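Local coordinates for protein isomaltodextranase (PDB 5AWO) that hydrolyses alpha-1,6-glucosidic linkages of dextran-like polysaccharides, releasing successive isomaltose units from their non-reducing ends, at residues D253-N267 with W302-D316. Sequence-based numbering, arbitrary orientation.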
loop_
_atom_site.group_PDB
_atom_site.type_symbol
_atom_site.label_atom_id
_atom_site.label_comp_id
_atom_site.label_asym_id
_atom_site.label_seq_id
_atom_site.Cartn_x
_atom_site.Cartn_y
_atom_site.Cartn_z
ATOM N N ASP A 253 -6.159 5.128 -13.528
ATOM C CA ASP A 253 -4.968 5.243 -12.687
ATOM C C ASP A 253 -5.312 4.953 -11.228
ATOM O O ASP A 253 -4.847 5.614 -10.316
ATOM C CB ASP A 253 -4.350 6.627 -12.866
ATOM C CG ASP A 253 -2.886 6.701 -12.423
ATOM O OD1 ASP A 253 -2.217 5.656 -12.267
ATOM O OD2 ASP A 253 -2.397 7.838 -12.256
ATOM N N GLY A 254 -6.114 3.922 -11.027
ATOM C CA GLY A 254 -6.476 3.487 -9.697
ATOM C C GLY A 254 -7.367 4.413 -8.874
ATOM O O GLY A 254 -7.369 4.326 -7.644
ATOM N N SER A 255 -8.164 5.261 -9.530
ATOM C CA SER A 255 -8.857 6.311 -8.792
ATOM C C SER A 255 -9.847 5.809 -7.722
ATOM O O SER A 255 -9.870 6.334 -6.618
ATOM C CB SER A 255 -9.571 7.253 -9.768
ATOM O OG SER A 255 -10.568 6.584 -10.481
ATOM N N ALA A 256 -10.650 4.814 -8.064
ATOM C CA ALA A 256 -11.669 4.311 -7.141
ATOM C C ALA A 256 -11.035 3.599 -5.955
ATOM O O ALA A 256 -11.479 3.730 -4.788
ATOM C CB ALA A 256 -12.646 3.412 -7.869
ATOM N N GLU A 257 -9.986 2.833 -6.242
ATOM C CA GLU A 257 -9.276 2.098 -5.199
ATOM C C GLU A 257 -8.512 3.011 -4.254
ATOM O O GLU A 257 -8.526 2.844 -3.033
ATOM C CB GLU A 257 -8.362 1.059 -5.880
ATOM C CG GLU A 257 -9.134 -0.011 -6.677
ATOM C CD GLU A 257 -9.469 0.345 -8.116
ATOM O OE1 GLU A 257 -9.128 1.459 -8.565
ATOM O OE2 GLU A 257 -10.090 -0.504 -8.799
ATOM N N LEU A 258 -7.863 4.023 -4.819
ATOM C CA LEU A 258 -7.160 5.023 -4.021
ATOM C C LEU A 258 -8.135 5.767 -3.090
ATOM O O LEU A 258 -7.834 6.021 -1.918
ATOM C CB LEU A 258 -6.478 5.999 -4.961
ATOM C CG LEU A 258 -5.833 7.214 -4.333
ATOM C CD1 LEU A 258 -4.662 6.816 -3.458
ATOM C CD2 LEU A 258 -5.393 8.109 -5.469
ATOM N N ALA A 259 -9.308 6.100 -3.633
ATOM C CA ALA A 259 -10.326 6.866 -2.862
ATOM C C ALA A 259 -10.907 6.080 -1.704
ATOM O O ALA A 259 -11.385 6.681 -0.738
ATOM C CB ALA A 259 -11.448 7.310 -3.781
ATOM N N ASN A 260 -10.872 4.736 -1.797
ATOM C CA ASN A 260 -11.635 3.898 -0.895
ATOM C C ASN A 260 -10.921 2.758 -0.180
ATOM O O ASN A 260 -11.518 2.099 0.659
ATOM C CB ASN A 260 -12.823 3.322 -1.661
ATOM C CG ASN A 260 -13.767 4.401 -2.136
ATOM O OD1 ASN A 260 -13.889 4.678 -3.351
ATOM N ND2 ASN A 260 -14.386 5.037 -1.191
ATOM N N GLY A 261 -9.624 2.574 -0.456
ATOM C CA GLY A 261 -8.868 1.480 0.101
ATOM C C GLY A 261 -7.574 1.870 0.760
ATOM O O GLY A 261 -7.130 3.018 0.632
ATOM N N ASP A 262 -6.979 0.901 1.447
ATOM C CA ASP A 262 -5.632 1.056 2.036
ATOM C C ASP A 262 -4.549 0.337 1.230
ATOM O O ASP A 262 -3.476 0.893 1.070
ATOM C CB ASP A 262 -5.626 0.598 3.493
ATOM C CG ASP A 262 -6.588 1.389 4.357
ATOM O OD1 ASP A 262 -6.539 2.635 4.261
ATOM O OD2 ASP A 262 -7.315 0.746 5.122
ATOM N N LEU A 263 -4.850 -0.881 0.770
ATOM C CA LEU A 263 -3.878 -1.697 0.022
ATOM C C LEU A 263 -4.483 -2.062 -1.310
ATOM O O LEU A 263 -5.687 -2.322 -1.400
ATOM C CB LEU A 263 -3.584 -3.014 0.748
ATOM C CG LEU A 263 -2.507 -3.014 1.832
ATOM C CD1 LEU A 263 -2.876 -2.200 3.076
ATOM C CD2 LEU A 263 -2.201 -4.459 2.211
ATOM N N VAL A 264 -3.632 -2.101 -2.352
ATOM C CA VAL A 264 -4.002 -2.670 -3.647
ATOM C C VAL A 264 -2.982 -3.706 -4.117
ATOM O O VAL A 264 -1.769 -3.468 -4.085
ATOM C CB VAL A 264 -4.156 -1.625 -4.765
ATOM C CG1 VAL A 264 -5.439 -0.832 -4.542
ATOM C CG2 VAL A 264 -2.919 -0.727 -4.883
ATOM N N ARG A 265 -3.471 -4.868 -4.536
ATOM C CA ARG A 265 -2.564 -5.832 -5.203
ATOM C C ARG A 265 -2.001 -5.261 -6.487
ATOM O O ARG A 265 -2.751 -4.737 -7.310
ATOM C CB ARG A 265 -3.287 -7.146 -5.480
ATOM C CG ARG A 265 -3.251 -8.125 -4.322
ATOM C CD ARG A 265 -1.956 -8.968 -4.292
ATOM N NE ARG A 265 -1.907 -9.748 -5.528
ATOM C CZ ARG A 265 -2.708 -10.780 -5.801
ATOM N NH1 ARG A 265 -3.491 -11.294 -4.866
ATOM N NH2 ARG A 265 -2.747 -11.280 -7.032
ATOM N N ILE A 266 -0.694 -5.465 -6.682
ATOM C CA ILE A 266 -0.002 -4.961 -7.860
ATOM C C ILE A 266 0.594 -6.045 -8.750
ATOM O O ILE A 266 1.318 -5.725 -9.701
ATOM C CB ILE A 266 1.027 -3.887 -7.462
ATOM C CG1 ILE A 266 2.053 -4.363 -6.411
ATOM C CG2 ILE A 266 0.295 -2.641 -6.975
ATOM C CD1 ILE A 266 2.847 -5.597 -6.749
ATOM N N ASN A 267 0.236 -7.298 -8.505
ATOM C CA ASN A 267 0.792 -8.446 -9.211
ATOM C C ASN A 267 -0.226 -9.538 -9.384
ATOM O O ASN A 267 -1.225 -9.560 -8.666
ATOM C CB ASN A 267 2.034 -9.008 -8.512
ATOM C CG ASN A 267 1.773 -9.478 -7.072
ATOM O OD1 ASN A 267 0.909 -8.941 -6.355
ATOM N ND2 ASN A 267 2.601 -10.403 -6.608
ATOM N N TRP A 302 3.182 1.050 -10.095
ATOM C CA TRP A 302 2.160 1.700 -9.274
ATOM C C TRP A 302 2.786 2.593 -8.211
ATOM O O TRP A 302 2.056 3.178 -7.410
ATOM C CB TRP A 302 1.234 0.634 -8.648
ATOM C CG TRP A 302 0.199 0.158 -9.609
ATOM C CD1 TRP A 302 0.048 -1.086 -10.139
ATOM C CD2 TRP A 302 -0.860 0.959 -10.155
ATOM N NE1 TRP A 302 -1.038 -1.112 -10.967
ATOM C CE2 TRP A 302 -1.615 0.136 -10.998
ATOM C CE3 TRP A 302 -1.249 2.305 -9.991
ATOM C CZ2 TRP A 302 -2.715 0.609 -11.714
ATOM C CZ3 TRP A 302 -2.338 2.759 -10.664
ATOM C CH2 TRP A 302 -3.073 1.929 -11.523
ATOM N N SER A 303 4.115 2.755 -8.224
ATOM C CA SER A 303 4.792 3.503 -7.184
ATOM C C SER A 303 4.378 4.967 -7.069
ATOM O O SER A 303 4.474 5.529 -5.991
ATOM C CB SER A 303 6.314 3.403 -7.323
ATOM O OG SER A 303 6.795 3.953 -8.531
ATOM N N HIS A 304 3.951 5.558 -8.178
ATOM C CA HIS A 304 3.455 6.952 -8.155
ATOM C C HIS A 304 2.218 7.106 -7.258
ATOM O O HIS A 304 1.874 8.239 -6.852
ATOM C CB HIS A 304 3.184 7.476 -9.563
ATOM C CG HIS A 304 2.154 6.699 -10.311
ATOM N ND1 HIS A 304 2.385 5.422 -10.782
ATOM C CD2 HIS A 304 0.876 6.997 -10.646
ATOM C CE1 HIS A 304 1.295 4.970 -11.369
ATOM N NE2 HIS A 304 0.357 5.900 -11.278
ATOM N N ARG A 305 1.539 5.996 -6.946
ATOM C CA ARG A 305 0.381 5.983 -6.051
ATOM C C ARG A 305 0.681 5.574 -4.611
ATOM O O ARG A 305 -0.263 5.407 -3.810
ATOM C CB ARG A 305 -0.695 5.055 -6.624
ATOM C CG ARG A 305 -1.314 5.539 -7.932
ATOM C CD ARG A 305 -1.899 6.937 -7.768
ATOM N NE ARG A 305 -3.009 7.212 -8.648
ATOM C CZ ARG A 305 -3.686 8.357 -8.651
ATOM N NH1 ARG A 305 -3.289 9.354 -7.864
ATOM N NH2 ARG A 305 -4.727 8.477 -9.476
ATOM N N ASN A 306 1.960 5.397 -4.274
ATOM C CA ASN A 306 2.293 4.919 -2.933
ATOM C C ASN A 306 2.567 6.066 -1.955
ATOM O O ASN A 306 2.492 7.238 -2.331
ATOM C CB ASN A 306 3.413 3.884 -2.962
ATOM C CG ASN A 306 4.800 4.474 -3.116
ATOM O OD1 ASN A 306 5.037 5.669 -2.938
ATOM N ND2 ASN A 306 5.770 3.597 -3.388
ATOM N N GLY A 307 2.810 5.727 -0.700
ATOM C CA GLY A 307 3.238 6.693 0.317
ATOM C C GLY A 307 2.168 7.124 1.299
ATOM O O GLY A 307 1.013 6.730 1.213
ATOM N N ARG A 308 2.570 7.955 2.246
ATOM C CA ARG A 308 1.702 8.281 3.357
ATOM C C ARG A 308 0.419 8.951 2.885
ATOM O O ARG A 308 0.462 9.996 2.219
ATOM C CB ARG A 308 2.419 9.193 4.370
ATOM C CG ARG A 308 3.720 8.629 4.936
ATOM C CD ARG A 308 3.623 7.175 5.385
ATOM N NE ARG A 308 4.905 6.712 5.940
ATOM C CZ ARG A 308 5.263 6.777 7.224
ATOM N NH1 ARG A 308 4.441 7.251 8.162
ATOM N NH2 ARG A 308 6.448 6.329 7.601
ATOM N N GLY A 309 -0.699 8.316 3.233
ATOM C CA GLY A 309 -2.042 8.769 2.905
ATOM C C GLY A 309 -2.547 8.420 1.528
ATOM O O GLY A 309 -3.703 8.685 1.243
ATOM N N GLN A 310 -1.699 7.798 0.696
ATOM C CA GLN A 310 -2.095 7.331 -0.638
ATOM C C GLN A 310 -2.412 5.826 -0.524
ATOM O O GLN A 310 -3.195 5.467 0.327
ATOM C CB GLN A 310 -1.023 7.700 -1.675
ATOM C CG GLN A 310 -0.716 9.198 -1.709
ATOM C CD GLN A 310 -1.953 10.040 -2.020
ATOM O OE1 GLN A 310 -2.704 9.735 -2.966
ATOM N NE2 GLN A 310 -2.156 11.103 -1.230
ATOM N N LEU A 311 -1.753 4.954 -1.295
ATOM C CA LEU A 311 -2.000 3.524 -1.180
ATOM C C LEU A 311 -0.742 2.791 -0.697
ATOM O O LEU A 311 0.400 3.185 -1.014
ATOM C CB LEU A 311 -2.420 2.944 -2.518
ATOM C CG LEU A 311 -3.882 3.173 -2.900
ATOM C CD1 LEU A 311 -4.087 2.894 -4.364
ATOM C CD2 LEU A 311 -4.794 2.321 -2.032
ATOM N N ILE A 312 -0.962 1.733 0.055
ATOM C CA ILE A 312 0.063 0.714 0.288
ATOM C C ILE A 312 -0.007 -0.324 -0.837
ATOM O O ILE A 312 -1.075 -0.858 -1.139
ATOM C CB ILE A 312 -0.098 0.067 1.676
ATOM C CG1 ILE A 312 0.230 1.074 2.779
ATOM C CG2 ILE A 312 0.810 -1.156 1.822
ATOM C CD1 ILE A 312 -0.268 0.729 4.140
ATOM N N LEU A 313 1.111 -0.550 -1.514
ATOM C CA LEU A 313 1.166 -1.545 -2.586
ATOM C C LEU A 313 1.402 -2.941 -2.030
ATOM O O LEU A 313 2.261 -3.148 -1.190
ATOM C CB LEU A 313 2.239 -1.156 -3.604
ATOM C CG LEU A 313 2.182 0.269 -4.139
ATOM C CD1 LEU A 313 3.224 0.483 -5.225
ATOM C CD2 LEU A 313 0.800 0.652 -4.657
ATOM N N ASP A 314 0.598 -3.880 -2.512
ATOM C CA ASP A 314 0.537 -5.233 -1.989
ATOM C C ASP A 314 1.126 -6.203 -2.991
ATOM O O ASP A 314 0.541 -6.428 -4.032
ATOM C CB ASP A 314 -0.934 -5.544 -1.668
ATOM C CG ASP A 314 -1.199 -6.970 -1.190
ATOM O OD1 ASP A 314 -0.268 -7.746 -0.960
ATOM O OD2 ASP A 314 -2.411 -7.295 -1.042
ATOM N N GLY A 315 2.286 -6.775 -2.647
ATOM C CA GLY A 315 2.940 -7.779 -3.475
ATOM C C GLY A 315 2.537 -9.204 -3.203
ATOM O O GLY A 315 3.203 -10.126 -3.656
ATOM N N ASP A 316 1.437 -9.398 -2.479
ATOM C CA ASP A 316 0.823 -10.706 -2.246
ATOM C C ASP A 316 1.582 -11.513 -1.211
ATOM O O ASP A 316 1.984 -10.939 -0.183
ATOM C CB ASP A 316 0.514 -11.469 -3.547
ATOM C CG ASP A 316 -0.666 -12.410 -3.394
ATOM O OD1 ASP A 316 -1.676 -11.995 -2.786
ATOM O OD2 ASP A 316 -0.601 -13.544 -3.958
HETATM O O HOH W 1 -5.883 6.003 0.590
HETATM O O HOH W 2 -0.352 -4.324 -11.565
#
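Trp-302 lies obliquely against two places in 253-267: its CD1 meets Ile-266 CG2 at 3.5 Å, while its far ring reaches Asp-253 and Gly-254 N. His-304 then presents NE2 edge-on to Asp-253; the bond to the syn lone pair of OD1 is 2.8 Å long and almost straight (178°), with ring and carboxylate nearly coplanar. Arg-305 grips the backbone O of Asp-253 side-on through NE and NH2, one face of its guanidinium resting on Leu-258 CD2. Past the type II turn 307-310, Leu-311 wedges between helix and strand: CG touches Leu-258 CD1 at 3.8 Å, and Leu-311 CD1 also meets Val-264 CG2.

From Ile-312 on, the chain pairs in parallel with 263-265, as neighbouring strands of the (beta/alpha)8 barrel. Ile-312 N donates to the O of Asp-262, the probable proton donor, tying that residue's backbone into the pairing, and Asp-314 N to Val-264 O; Val-264 N donates back to Ile-312 O and Ile-266 N to Asp-314 O. Val-264 and Leu-313 share one face, where Leu-313 packs on Phe-299; Arg-265 and Asp-314 share the other. Asp-314 OD1 takes the N-H of Asp-316 in an Asx turn, and Asp-316 OD1 bridges to Arg-265 NH1 at 2.8 Å. Bent at chi2 (-84°) and chi3, Arg-265 curls back so that NE and NH2 hold OD1 and O of Asn-267; NH2 also bridges to Asp-269. A leucine here would probably deprive Asp-316, also paired with Arg-199, and Asp-269 of a charge partner and leave Asn-267 less firmly held. With Arg-265 about 6 Å from Asp-201, the probable nucleophile, between side chains, this charge network likely helps shape the electrostatics beside the active site.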